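Putative Nitroreductase (Anabaena variabilis ATCC 29413, PDB 3EO7) binds flavin mononucleotide and probably works as an FMN-dependent oxidoreductase of the nitroreductase family. Local coordinates at residues P39-K44 against F170-W175; Q148-W153 against E216-L221; S199-D204 against Q366-S371; E381-V386 against N497-I502. All blocks are in the same frame, centred on the assembly; numbering follows the deposited sequence. Where two conformers were deposited one is given.

From the N terminus, the loop ahead of strand 47-50 is the first piece used: interaction 1 closes 125 residues by bringing it against helix 170-177. Before that loop is shut, interaction 2 opens at the end of helix 144-150 and closes on helix 215-222, so the two cross. Interaction 3 starts inside interaction 2, at the end of helix 181-202, and closes only at 366-371, crossing interaction 2 in turn. It joins the first nitroreductase-like half of the chain to the second. Interaction 4 follows in series, wholly within the second half, linking strand 381-390 to the start of strand 500-508, and lies across the chain's centre from interaction 1.

Interaction 1 of 4, residues P39-K44 against F170-W175; sequences PFKEYK and FYRSAW. With ACT (acetate ion), chain J.
In the first turns of helix 170-177, after strand 162-169, R172 reaches out and slides its guanidinium under the P39-F40 peptide of the loop that leads into strand 47-50. P39 C sits over the centre of the flat group, 3.5 Å from R172 CZ, while F40 N lies over the same face nearer the rim, 3.5 Å from R172 NH2. K41 comes at the edge instead: its CG is 3.7 Å from R172 NH2, close to the guanidinium plane, and the two side chains cross at about a right angle. Further back, P39 CB rests 4.2 Å from R172 CD. With CG beside the backbone N (chi1 -71°) and the chain extended from CG to NE, the arginine reaches from the helix to the loop. NH1 forms a salt bridge with E110 of strand 109-115 and also bonds Y107 O, just ahead of that strand. An alanine here would remove the platform under the P39-F40 peptide and would probably leave E110 without this positive partner. K41 NZ, 6.8 Å from R172 NH2, bonds Y112 OH and E229, so the two cations are probably shared out between the acids, R172 on E110 and K41 on E229.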
loop_
_atom_site.group_PDB
_atom_site.type_symbol
_atom_site.label_atom_id
_atom_site.label_comp_id
_atom_site.label_asym_id
_atom_site.label_seq_id
_atom_site.Cartn_x
_atom_site.Cartn_y
_atom_site.Cartn_z
ATOM N N PRO A 39 18.785 2.823 2.156
ATOM C CA PRO A 39 17.395 3.255 1.970
ATOM C C PRO A 39 16.975 4.434 2.857
ATOM O O PRO A 39 15.910 4.422 3.472
ATOM C CB PRO A 39 16.632 1.959 2.279
ATOM C CG PRO A 39 17.425 1.352 3.367
ATOM C CD PRO A 39 18.876 1.702 3.105
ATOM N N PHE A 40 17.827 5.444 2.926
ATOM C CA PHE A 40 17.531 6.651 3.681
ATOM C C PHE A 40 18.114 7.811 2.878
ATOM O O PHE A 40 19.135 7.634 2.211
ATOM C CB PHE A 40 18.228 6.635 5.056
ATOM C CG PHE A 40 18.045 5.358 5.841
ATOM C CD1 PHE A 40 16.846 5.089 6.511
ATOM C CD2 PHE A 40 19.065 4.424 5.905
ATOM C CE1 PHE A 40 16.689 3.916 7.265
ATOM C CE2 PHE A 40 18.906 3.255 6.630
ATOM C CZ PHE A 40 17.704 3.001 7.291
ATOM N N LYS A 41 17.531 9.003 2.996
ATOM C CA LYS A 41 18.083 10.194 2.355
ATOM C C LYS A 41 18.921 11.017 3.334
ATOM O O LYS A 41 18.569 11.156 4.514
ATOM C CB LYS A 41 17.003 11.097 1.761
ATOM C CG LYS A 41 16.214 10.458 0.623
ATOM C CD LYS A 41 15.308 11.421 -0.119
ATOM C CE LYS A 41 16.026 12.542 -0.862
ATOM N NZ LYS A 41 15.127 13.268 -1.816
ATOM N N GLU A 42 20.015 11.587 2.827
ATOM C CA GLU A 42 20.893 12.460 3.616
ATOM C C GLU A 42 20.674 13.905 3.230
ATOM O O GLU A 42 20.499 14.223 2.049
ATOM C CB GLU A 42 22.362 12.144 3.336
ATOM C CG GLU A 42 22.723 10.705 3.514
ATOM C CD GLU A 42 22.696 10.264 4.958
ATOM O OE1 GLU A 42 22.416 11.104 5.848
ATOM O OE2 GLU A 42 22.962 9.063 5.190
ATOM N N TYR A 43 20.644 14.778 4.222
ATOM C CA TYR A 43 20.539 16.222 3.985
ATOM C C TYR A 43 21.726 16.915 4.649
ATOM O O TYR A 43 22.069 16.642 5.798
ATOM C CB TYR A 43 19.229 16.768 4.483
ATOM C CG TYR A 43 18.087 16.301 3.659
ATOM C CD1 TYR A 43 17.495 15.068 3.904
ATOM C CD2 TYR A 43 17.602 17.063 2.597
ATOM C CE1 TYR A 43 16.467 14.629 3.148
ATOM C CE2 TYR A 43 16.560 16.613 1.836
ATOM C CZ TYR A 43 16.014 15.374 2.110
ATOM O OH TYR A 43 14.978 14.940 1.358
ATOM N N LYS A 44 22.401 17.750 3.889
ATOM C CA LYS A 44 23.561 18.453 4.404
ATOM C C LYS A 44 23.105 19.814 4.917
ATOM O O LYS A 44 23.782 20.424 5.726
ATOM C CB LYS A 44 24.638 18.591 3.312
ATOM N N PHE A 170 13.318 5.050 -6.995
ATOM C CA PHE A 170 13.179 3.873 -7.849
ATOM C C PHE A 170 14.244 2.811 -7.682
ATOM O O PHE A 170 13.922 1.621 -7.578
ATOM C CB PHE A 170 13.125 4.288 -9.314
ATOM C CG PHE A 170 12.117 5.377 -9.597
ATOM C CD1 PHE A 170 10.748 5.203 -9.309
ATOM C CD2 PHE A 170 12.528 6.562 -10.151
ATOM C CE1 PHE A 170 9.847 6.216 -9.575
ATOM C CE2 PHE A 170 11.614 7.573 -10.403
ATOM C CZ PHE A 170 10.287 7.387 -10.105
ATOM N N TYR A 171 15.496 3.249 -7.657
ATOM C CA TYR A 171 16.595 2.299 -7.611
ATOM C C TYR A 171 16.603 1.436 -6.364
ATOM O O TYR A 171 17.172 0.343 -6.382
ATOM C CB TYR A 171 17.922 2.998 -7.796
ATOM C CG TYR A 171 19.073 2.036 -8.011
ATOM C CD1 TYR A 171 19.134 1.271 -9.180
ATOM C CD2 TYR A 171 20.079 1.902 -7.082
ATOM C CE1 TYR A 171 20.164 0.398 -9.401
ATOM C CE2 TYR A 171 21.125 1.023 -7.310
ATOM C CZ TYR A 171 21.161 0.297 -8.477
ATOM O OH TYR A 171 22.177 -0.602 -8.727
ATOM N N ARG A 172 16.030 1.933 -5.264
ATOM C CA ARG A 172 16.001 1.142 -4.043
ATOM C C ARG A 172 15.396 -0.259 -4.303
ATOM O O ARG A 172 15.889 -1.260 -3.759
ATOM C CB ARG A 172 15.240 1.875 -2.943
ATOM C CG ARG A 172 15.977 3.084 -2.395
ATOM C CD ARG A 172 15.160 3.633 -1.243
ATOM N NE ARG A 172 15.746 4.859 -0.760
ATOM C CZ ARG A 172 15.160 5.684 0.099
ATOM N NH1 ARG A 172 13.973 5.373 0.597
ATOM N NH2 ARG A 172 15.769 6.832 0.433
ATOM N N SER A 173 14.349 -0.314 -5.133
ATOM C CA SER A 173 13.708 -1.585 -5.489
ATOM C C SER A 173 14.284 -2.149 -6.781
ATOM O O SER A 173 14.514 -3.352 -6.874
ATOM C CB SER A 173 12.193 -1.430 -5.603
ATOM O OG SER A 173 11.631 -1.141 -4.345
ATOM N N ALA A 174 14.557 -1.282 -7.757
ATOM C CA ALA A 174 15.058 -1.734 -9.075
ATOM C C ALA A 174 16.406 -2.456 -8.975
ATOM O O ALA A 174 16.751 -3.290 -9.819
ATOM C CB ALA A 174 15.119 -0.550 -10.089
ATOM N N TRP A 175 17.190 -2.084 -7.975
ATOM C CA TRP A 175 18.476 -2.733 -7.700
ATOM C C TRP A 175 18.254 -4.238 -7.654
ATOM O O TRP A 175 19.065 -4.993 -8.185
ATOM C CB TRP A 175 19.085 -2.176 -6.408
ATOM C CG TRP A 175 20.252 -2.997 -5.922
ATOM C CD1 TRP A 175 21.509 -2.964 -6.387
ATOM C CD2 TRP A 175 20.214 -4.010 -4.916
ATOM N NE1 TRP A 175 22.293 -3.896 -5.724
ATOM C CE2 TRP A 175 21.511 -4.547 -4.810
ATOM C CE3 TRP A 175 19.217 -4.500 -4.080
ATOM C CZ2 TRP A 175 21.829 -5.537 -3.896
ATOM C CZ3 TRP A 175 19.531 -5.492 -3.172
ATOM C CH2 TRP A 175 20.815 -5.996 -3.080
HETATM C C ACT J . 20.931 13.986 7.641
HETATM O O ACT J . 19.891 13.361 7.308
HETATM O OXT ACT J . 22.008 13.534 7.197
HETATM C CH3 ACT J . 20.922 15.214 8.503
#

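Interaction 2 of 4, residues Q148-W153 against E216-L221; sequences QEACFW and EAVNDL. With ACT (acetate ion), chain Q.
Q148 O is gripped twice, by W153 N at 2.8 Å and weakly by C151 N, in the turn that ends helix 144-150 just where A150 meets A217 and V218. F152, with positive phi, is the C-prime residue of this Schellman motif, and its own N bonds E149 O. The contact itself is small and wholly apolar. A150 CB points at helix 215-222 and meets A217 CB methyl to methyl at 3.5 Å, tighter than usual for two carbons. Alongside, V218 CG2 comes to 3.7 Å from A150 CB. With CG1 anti to the backbone N (chi1 176°), the branch left beside that N is CG2, and it is this one that meets A150. With methyls for side chains, the backbones come close, A150 CA and A217 CA being 5.4 Å apart. N219 ND2 bonds O of an acetate, probably from the crystallisation liquor, at 2.8 Å, while its OD1 takes the backbone N of A231. Around the methyls, a backbone bond joins A150 to I214 just ahead of helix 215-222, V218 touches A231 of strand 229-239, C151 lies on V234 of that strand and on L157 of helix 155-159, and L221 reaches back to L147 of helix 144-150.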
loop_
_atom_site.group_PDB
_atom_site.type_symbol
_atom_site.label_atom_id
_atom_site.label_comp_id
_atom_site.label_asym_id
_atom_site.label_seq_id
_atom_site.Cartn_x
_atom_site.Cartn_y
_atom_site.Cartn_z
ATOM N N GLN A 148 -1.144 23.395 -4.039
ATOM C CA GLN A 148 -2.518 23.506 -4.476
ATOM C C GLN A 148 -2.616 23.500 -6.002
ATOM O O GLN A 148 -3.364 22.732 -6.545
ATOM C CB GLN A 148 -3.159 24.766 -3.900
ATOM C CG GLN A 148 -3.431 24.690 -2.396
ATOM C CD GLN A 148 -4.023 25.953 -1.858
ATOM O OE1 GLN A 148 -3.352 27.016 -1.813
ATOM N NE2 GLN A 148 -5.307 25.874 -1.446
ATOM N N GLU A 149 -1.810 24.300 -6.687
ATOM C CA GLU A 149 -1.856 24.340 -8.164
ATOM C C GLU A 149 -1.529 22.949 -8.766
ATOM O O GLU A 149 -2.204 22.459 -9.698
ATOM C CB GLU A 149 -0.889 25.418 -8.678
ATOM C CG GLU A 149 -1.342 26.827 -8.338
ATOM C CD GLU A 149 -0.248 27.888 -8.484
ATOM O OE1 GLU A 149 0.950 27.538 -8.511
ATOM O OE2 GLU A 149 -0.598 29.089 -8.512
ATOM N N ALA A 150 -0.528 22.292 -8.187
ATOM C CA ALA A 150 -0.085 20.985 -8.644
ATOM C C ALA A 150 -1.160 19.931 -8.439
ATOM O O ALA A 150 -1.210 18.948 -9.166
ATOM C CB ALA A 150 1.213 20.568 -7.930
ATOM N N CYS A 151 -2.046 20.142 -7.459
ATOM C CA CYS A 151 -3.161 19.198 -7.227
ATOM C C CYS A 151 -4.520 19.721 -7.725
ATOM O O CYS A 151 -5.570 19.317 -7.223
ATOM C CB CYS A 151 -3.247 18.872 -5.738
ATOM S SG CYS A 151 -1.744 18.099 -5.058
ATOM N N PHE A 152 -4.501 20.618 -8.709
ATOM C CA PHE A 152 -5.721 21.153 -9.300
ATOM C C PHE A 152 -6.685 21.798 -8.266
ATOM O O PHE A 152 -7.920 21.701 -8.367
ATOM C CB PHE A 152 -6.426 20.071 -10.118
ATOM C CG PHE A 152 -5.562 19.456 -11.178
ATOM C CD1 PHE A 152 -5.386 20.098 -12.385
ATOM C CD2 PHE A 152 -4.963 18.215 -10.981
ATOM C CE1 PHE A 152 -4.619 19.538 -13.382
ATOM C CE2 PHE A 152 -4.158 17.666 -11.962
ATOM C CZ PHE A 152 -3.999 18.338 -13.185
ATOM N N TRP A 153 -6.102 22.450 -7.279
ATOM C CA TRP A 153 -6.861 23.139 -6.231
ATOM C C TRP A 153 -7.838 22.202 -5.523
ATOM O O TRP A 153 -8.996 22.536 -5.264
ATOM C CB TRP A 153 -7.528 24.394 -6.808
ATOM C CG TRP A 153 -6.529 25.385 -7.220
ATOM C CD1 TRP A 153 -5.952 25.502 -8.441
ATOM C CD2 TRP A 153 -5.943 26.399 -6.396
ATOM N NE1 TRP A 153 -5.054 26.534 -8.434
ATOM C CE2 TRP A 153 -5.034 27.107 -7.194
ATOM C CE3 TRP A 153 -6.116 26.790 -5.056
ATOM C CZ2 TRP A 153 -4.268 28.171 -6.700
ATOM C CZ3 TRP A 153 -5.349 27.848 -4.567
ATOM C CH2 TRP A 153 -4.464 28.536 -5.397
ATOM N N GLU A 216 5.227 16.561 -12.540
ATOM C CA GLU A 216 6.326 17.500 -12.751
ATOM C C GLU A 216 6.361 18.571 -11.645
ATOM O O GLU A 216 7.427 18.937 -11.135
ATOM C CB GLU A 216 6.185 18.161 -14.127
ATOM C CG GLU A 216 7.321 19.111 -14.472
ATOM C CD GLU A 216 7.167 19.788 -15.818
ATOM O OE1 GLU A 216 6.107 19.683 -16.476
ATOM O OE2 GLU A 216 8.132 20.476 -16.207
ATOM N N ALA A 217 5.184 19.107 -11.325
ATOM C CA ALA A 217 5.027 20.177 -10.343
ATOM C C ALA A 217 5.298 19.738 -8.943
ATOM O O ALA A 217 5.932 20.466 -8.166
ATOM C CB ALA A 217 3.612 20.791 -10.441
ATOM N N VAL A 218 4.802 18.558 -8.584
ATOM C CA VAL A 218 5.018 18.053 -7.235
ATOM C C VAL A 218 6.492 17.720 -7.055
ATOM O O VAL A 218 7.090 18.056 -6.029
ATOM C CB VAL A 218 4.130 16.858 -6.926
ATOM C CG1 VAL A 218 4.460 16.298 -5.540
ATOM C CG2 VAL A 218 2.624 17.235 -7.036
ATOM N N ASN A 219 7.093 17.088 -8.057
ATOM C CA ASN A 219 8.500 16.702 -7.959
ATOM C C ASN A 219 9.382 17.938 -7.914
ATOM O O ASN A 219 10.346 17.982 -7.182
ATOM C CB ASN A 219 8.876 15.704 -9.053
ATOM C CG ASN A 219 8.110 14.377 -8.892
ATOM O OD1 ASN A 219 7.694 14.044 -7.768
ATOM N ND2 ASN A 219 7.870 13.665 -9.994
ATOM N N ASP A 220 9.027 18.959 -8.683
ATOM C CA ASP A 220 9.752 20.226 -8.626
ATOM C C ASP A 220 9.643 20.869 -7.236
ATOM O O ASP A 220 10.637 21.402 -6.697
ATOM C CB ASP A 220 9.210 21.202 -9.684
ATOM C CG ASP A 220 9.644 20.859 -11.130
ATOM O OD1 ASP A 220 10.462 19.934 -11.349
ATOM O OD2 ASP A 220 9.150 21.555 -12.054
ATOM N N LEU A 221 8.428 20.856 -6.692
ATOM C CA LEU A 221 8.095 21.462 -5.377
ATOM C C LEU A 221 8.944 20.852 -4.267
ATOM O O LEU A 221 9.480 21.563 -3.426
ATOM C CB LEU A 221 6.571 21.307 -5.105
ATOM C CG LEU A 221 6.039 21.660 -3.706
ATOM C CD1 LEU A 221 4.584 22.177 -3.759
ATOM C CD2 LEU A 221 6.106 20.541 -2.766
HETATM C C ACT Q . 8.198 14.072 -13.626
HETATM O O ACT Q . 8.588 14.617 -12.549
HETATM O OXT ACT Q . 7.782 12.799 -13.526
HETATM C CH3 ACT Q . 8.419 14.947 -14.865
#

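Interaction 3 of 4, residues S199-D204 against Q366-S371; sequences SAAITD and QSLDNS
A201, on the last turn of helix 181-202, is the tight spot: its methyl meets both L368 CD2, at 3.5 Å, and the backbone S367 O, at 3.6 Å. L368 has its CG beside the backbone N (chi1 -65°), and with chi2 at 174° the branch CD2 is the one that reaches the alanine. L368 also touches L324 and L327, the latter on helix 325-333, so it bridges that helix and helix 181-202. The CA atoms of A201 and L368 are 5.7 Å apart, a closeness that the short alanine side chain permits. The other side is looser. S367 is exposed, and of its atoms the backbone O makes the contact. Beyond it the loop has an internal bond, S371 N to D369 OD1 at 2.8 Å, an Asx turn in which the donor stands 52° out of the carboxylate plane. The contact joins helix 181-202, in the first nitroreductase-like half of the chain, to a loop in the second. Across the segments, then, helix and loop hold together by shape and van der Waals contact, leaving the salt bridge from D369 OD2 to R206 as a separate polar tie to strand 205-207.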
loop_
_atom_site.group_PDB
_atom_site.type_symbol
_atom_site.label_atom_id
_atom_site.label_comp_id
_atom_site.label_asym_id
_atom_site.label_seq_id
_atom_site.Cartn_x
_atom_site.Cartn_y
_atom_site.Cartn_z
ATOM N N SER A 199 -2.718 5.063 11.558
ATOM C CA SER A 199 -1.913 5.924 12.432
ATOM C C SER A 199 -2.613 7.277 12.644
ATOM O O SER A 199 -2.593 7.841 13.726
ATOM C CB SER A 199 -0.545 6.159 11.778
ATOM O OG SER A 199 0.338 6.777 12.686
ATOM N N ALA A 200 -3.211 7.790 11.572
ATOM C CA ALA A 200 -3.970 9.044 11.612
ATOM C C ALA A 200 -5.164 8.867 12.532
ATOM O O ALA A 200 -5.377 9.707 13.417
ATOM C CB ALA A 200 -4.392 9.435 10.215
ATOM N N ALA A 201 -5.923 7.770 12.386
ATOM C CA ALA A 201 -7.073 7.547 13.262
ATOM C C ALA A 201 -6.661 7.611 14.731
ATOM O O ALA A 201 -7.344 8.242 15.560
ATOM C CB ALA A 201 -7.768 6.199 12.950
ATOM N N ILE A 202 -5.542 6.965 15.033
ATOM C CA ILE A 202 -4.995 6.885 16.402
ATOM C C ILE A 202 -4.715 8.277 16.963
ATOM O O ILE A 202 -4.917 8.518 18.157
ATOM C CB ILE A 202 -3.705 5.990 16.455
ATOM C CG1 ILE A 202 -4.065 4.507 16.221
ATOM C CG2 ILE A 202 -2.964 6.123 17.810
ATOM C CD1 ILE A 202 -2.864 3.621 15.848
ATOM N N THR A 203 -4.313 9.195 16.090
ATOM C CA THR A 203 -3.927 10.553 16.452
ATOM C C THR A 203 -4.955 11.648 16.053
ATOM O O THR A 203 -4.631 12.832 16.003
ATOM C CB THR A 203 -2.535 10.879 15.903
ATOM O OG1 THR A 203 -2.515 10.677 14.500
ATOM C CG2 THR A 203 -1.443 9.993 16.578
ATOM N N ASP A 204 -6.197 11.243 15.832
ATOM C CA ASP A 204 -7.290 12.161 15.487
ATOM C C ASP A 204 -7.055 13.002 14.236
ATOM O O ASP A 204 -7.402 14.182 14.182
ATOM C CB ASP A 204 -7.672 13.036 16.685
ATOM C CG ASP A 204 -8.180 12.235 17.833
ATOM O OD1 ASP A 204 -9.096 11.421 17.637
ATOM O OD2 ASP A 204 -7.662 12.438 18.931
ATOM N N GLN A 366 -14.978 2.258 17.260
ATOM C CA GLN A 366 -13.616 2.176 17.805
ATOM C C GLN A 366 -12.744 3.337 17.293
ATOM O O GLN A 366 -11.514 3.299 17.401
ATOM C CB GLN A 366 -12.976 0.833 17.479
ATOM C CG GLN A 366 -13.735 -0.355 18.029
ATOM C CD GLN A 366 -12.956 -1.630 17.842
ATOM O OE1 GLN A 366 -11.905 -1.797 18.458
ATOM N NE2 GLN A 366 -13.455 -2.540 16.972
ATOM N N SER A 367 -13.391 4.352 16.729
ATOM C CA SER A 367 -12.717 5.570 16.247
ATOM C C SER A 367 -11.891 5.384 14.973
ATOM O O SER A 367 -10.941 6.130 14.717
ATOM C CB SER A 367 -11.866 6.196 17.360
ATOM O OG SER A 367 -12.688 6.497 18.474
ATOM N N LEU A 368 -12.245 4.376 14.180
ATOM C CA LEU A 368 -11.610 4.178 12.873
ATOM C C LEU A 368 -12.558 4.761 11.823
ATOM O O LEU A 368 -13.768 4.900 12.043
ATOM C CB LEU A 368 -11.299 2.713 12.605
ATOM C CG LEU A 368 -10.258 2.135 13.571
ATOM C CD1 LEU A 368 -10.092 0.631 13.347
ATOM C CD2 LEU A 368 -8.907 2.885 13.476
ATOM N N ASP A 369 -12.010 5.101 10.667
ATOM C CA ASP A 369 -12.801 5.687 9.596
ATOM C C ASP A 369 -13.729 4.648 8.976
ATOM O O ASP A 369 -13.304 3.527 8.634
ATOM C CB ASP A 369 -11.862 6.244 8.520
ATOM C CG ASP A 369 -12.554 7.167 7.554
ATOM O OD1 ASP A 369 -13.797 7.077 7.399
ATOM O OD2 ASP A 369 -11.842 8.029 6.981
ATOM N N ASN A 370 -14.991 5.014 8.798
ATOM C CA ASN A 370 -15.945 4.109 8.162
ATOM C C ASN A 370 -15.679 3.956 6.666
ATOM O O ASN A 370 -16.141 2.984 6.029
ATOM C CB ASN A 370 -17.389 4.571 8.364
ATOM C CG ASN A 370 -17.667 5.885 7.689
ATOM O OD1 ASN A 370 -17.031 6.888 7.994
ATOM N ND2 ASN A 370 -18.605 5.887 6.771
ATOM N N SER A 371 -14.956 4.914 6.083
ATOM C CA SER A 371 -14.650 4.843 4.647
ATOM C C SER A 371 -13.322 5.544 4.328
ATOM O O SER A 371 -13.279 6.665 3.821
ATOM C CB SER A 371 -15.797 5.425 3.841
ATOM O OG SER A 371 -15.576 5.126 2.465
#

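Interaction 4 of 4, residues E381-V386 against N497-I502; sequences ETFIAV and NDEAVI. With PGR (R-1,2-propanediol), chain R.
E499 sets its carboxylate against the aliphatic part of E381, with OE1 3.7 Å from E381 CG and 3.8 Å from E381 CB. OE2 follows at 3.9 Å from that same CG. The acid groups themselves stay apart: their planes are turned 78° against each other and the OE2 atoms of E381 and E499 lie 5.3 Å from one another. Both chains fold at chi2, and in E381 this bend (-59°) swings the carboxylate away from its neighbour, leaving its own CH2 groups to meet the E499 oxygens. More loosely, F383 CE1 approaches E499 CG at 4.5 Å. One shell out, both acids find partners. E499 OE2 takes a salt bridge from K302 and forms a hydrogen bond with Y303 OH, its OE1 bonds T438 OG1, and E381 OE1 bonds Y398 OH; the lysine would be expected to favour the charged form of E499. An alanine in place of E499 would strip away this carboxylate and is likely to leave K302 without this countercharge and the T438 and Y303 hydroxyls short of a partner. Strands 381-390 and 500-508 are not neighbours in the sheet. Strand 433-439 runs antiparallel to both and separates them, with backbone bonds joining E381 to T438 and F383 to F436; the two glutamates meet across it, where E381 also touches T438, while N490 of helix 486-493 holds E499 O.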
loop_
_atom_site.group_PDB
_atom_site.type_symbol
_atom_site.label_atom_id
_atom_site.label_comp_id
_atom_site.label_asym_id
_atom_site.label_seq_id
_atom_site.Cartn_x
_atom_site.Cartn_y
_atom_site.Cartn_z
ATOM N N GLU A 381 -10.753 -6.887 -7.557
ATOM C CA GLU A 381 -11.530 -8.034 -7.143
ATOM C C GLU A 381 -10.672 -8.891 -6.211
ATOM O O GLU A 381 -9.433 -8.852 -6.241
ATOM C CB GLU A 381 -11.989 -8.809 -8.359
ATOM C CG GLU A 381 -12.928 -8.035 -9.288
ATOM C CD GLU A 381 -14.180 -7.563 -8.613
ATOM O OE1 GLU A 381 -14.733 -8.301 -7.759
ATOM O OE2 GLU A 381 -14.643 -6.447 -8.939
ATOM N N THR A 382 -11.358 -9.699 -5.395
ATOM C CA THR A 382 -10.699 -10.522 -4.411
ATOM C C THR A 382 -11.124 -11.978 -4.583
ATOM O O THR A 382 -12.321 -12.272 -4.638
ATOM C CB THR A 382 -11.019 -10.038 -2.979
ATOM O OG1 THR A 382 -10.618 -8.660 -2.829
ATOM C CG2 THR A 382 -10.347 -10.987 -1.927
ATOM N N PHE A 383 -10.140 -12.863 -4.725
ATOM C CA PHE A 383 -10.355 -14.329 -4.790
ATOM C C PHE A 383 -9.525 -14.952 -3.703
ATOM O O PHE A 383 -8.413 -14.483 -3.419
ATOM C CB PHE A 383 -9.977 -14.923 -6.150
ATOM C CG PHE A 383 -10.840 -14.409 -7.271
ATOM C CD1 PHE A 383 -10.594 -13.156 -7.846
ATOM C CD2 PHE A 383 -11.941 -15.149 -7.709
ATOM C CE1 PHE A 383 -11.424 -12.665 -8.872
ATOM C CE2 PHE A 383 -12.763 -14.652 -8.739
ATOM C CZ PHE A 383 -12.489 -13.401 -9.296
ATOM N N ILE A 384 -10.066 -15.986 -3.068
ATOM C CA ILE A 384 -9.365 -16.622 -1.980
ATOM C C ILE A 384 -9.190 -18.104 -2.225
ATOM O O ILE A 384 -10.171 -18.832 -2.429
ATOM C CB ILE A 384 -10.108 -16.416 -0.619
ATOM C CG1 ILE A 384 -10.492 -14.929 -0.457
ATOM C CG2 ILE A 384 -9.261 -16.915 0.535
ATOM C CD1 ILE A 384 -11.058 -14.550 0.931
ATOM N N ALA A 385 -7.943 -18.551 -2.225
ATOM C CA ALA A 385 -7.662 -19.981 -2.254
ATOM C C ALA A 385 -7.632 -20.436 -0.794
ATOM O O ALA A 385 -6.813 -19.968 0.007
ATOM C CB ALA A 385 -6.330 -20.290 -2.952
ATOM N N VAL A 386 -8.517 -21.364 -0.447
ATOM C CA VAL A 386 -8.614 -21.886 0.908
ATOM C C VAL A 386 -8.083 -23.307 0.937
ATOM O O VAL A 386 -8.580 -24.164 0.202
ATOM C CB VAL A 386 -10.102 -21.858 1.372
ATOM C CG1 VAL A 386 -10.298 -22.571 2.685
ATOM C CG2 VAL A 386 -10.637 -20.374 1.396
ATOM N N ASN A 497 -10.464 -15.020 -16.831
ATOM C CA ASN A 497 -9.329 -14.646 -17.682
ATOM C C ASN A 497 -9.011 -13.154 -17.717
ATOM O O ASN A 497 -7.849 -12.766 -17.781
ATOM C CB ASN A 497 -9.590 -15.106 -19.127
ATOM C CG ASN A 497 -8.389 -14.900 -20.028
ATOM O OD1 ASN A 497 -7.296 -15.376 -19.730
ATOM N ND2 ASN A 497 -8.593 -14.213 -21.151
ATOM N N ASP A 498 -10.044 -12.324 -17.660
ATOM C CA ASP A 498 -9.868 -10.876 -17.765
ATOM C C ASP A 498 -9.257 -10.252 -16.518
ATOM O O ASP A 498 -8.894 -9.089 -16.551
ATOM C CB ASP A 498 -11.187 -10.171 -18.048
ATOM C CG ASP A 498 -11.638 -10.365 -19.482
ATOM O OD1 ASP A 498 -10.824 -10.793 -20.338
ATOM O OD2 ASP A 498 -12.816 -10.114 -19.712
ATOM N N GLU A 499 -9.191 -11.017 -15.431
ATOM C CA GLU A 499 -8.628 -10.535 -14.182
ATOM C C GLU A 499 -7.139 -10.826 -14.099
ATOM O O GLU A 499 -6.737 -11.984 -14.029
ATOM C CB GLU A 499 -9.337 -11.154 -12.996
ATOM C CG GLU A 499 -10.819 -10.878 -12.905
ATOM C CD GLU A 499 -11.178 -9.458 -12.551
ATOM O OE1 GLU A 499 -10.397 -8.761 -11.824
ATOM O OE2 GLU A 499 -12.283 -9.033 -12.957
ATOM N N ALA A 500 -6.332 -9.766 -14.112
ATOM C CA ALA A 500 -4.889 -9.889 -13.927
ATOM C C ALA A 500 -4.620 -9.884 -12.425
ATOM O O ALA A 500 -5.085 -9.006 -11.720
ATOM C CB ALA A 500 -4.161 -8.736 -14.565
ATOM N N VAL A 501 -3.868 -10.858 -11.934
ATOM C CA VAL A 501 -3.480 -10.892 -10.531
ATOM C C VAL A 501 -2.459 -9.778 -10.282
ATOM O O VAL A 501 -1.454 -9.671 -11.017
ATOM C CB VAL A 501 -2.887 -12.258 -10.122
ATOM C CG1 VAL A 501 -2.317 -12.195 -8.718
ATOM C CG2 VAL A 501 -3.947 -13.379 -10.251
ATOM N N ILE A 502 -2.756 -8.949 -9.283
ATOM C CA ILE A 502 -1.932 -7.804 -8.865
ATOM C C ILE A 502 -1.105 -8.116 -7.618
ATOM O O ILE A 502 0.027 -7.692 -7.498
ATOM C CB ILE A 502 -2.878 -6.584 -8.533
ATOM C CG1 ILE A 502 -3.715 -6.214 -9.758
ATOM C CG2 ILE A 502 -2.109 -5.380 -8.019
ATOM C CD1 ILE A 502 -2.864 -5.966 -10.954
HETATM C C1 PGR R . -3.980 -14.013 -17.343
HETATM C C2 PGR R . -4.742 -15.151 -18.034
HETATM C C3 PGR R . -4.376 -15.235 -19.511
HETATM O O1 PGR R . -4.894 -12.955 -16.984
HETATM O O2 PGR R . -4.460 -16.442 -17.459
#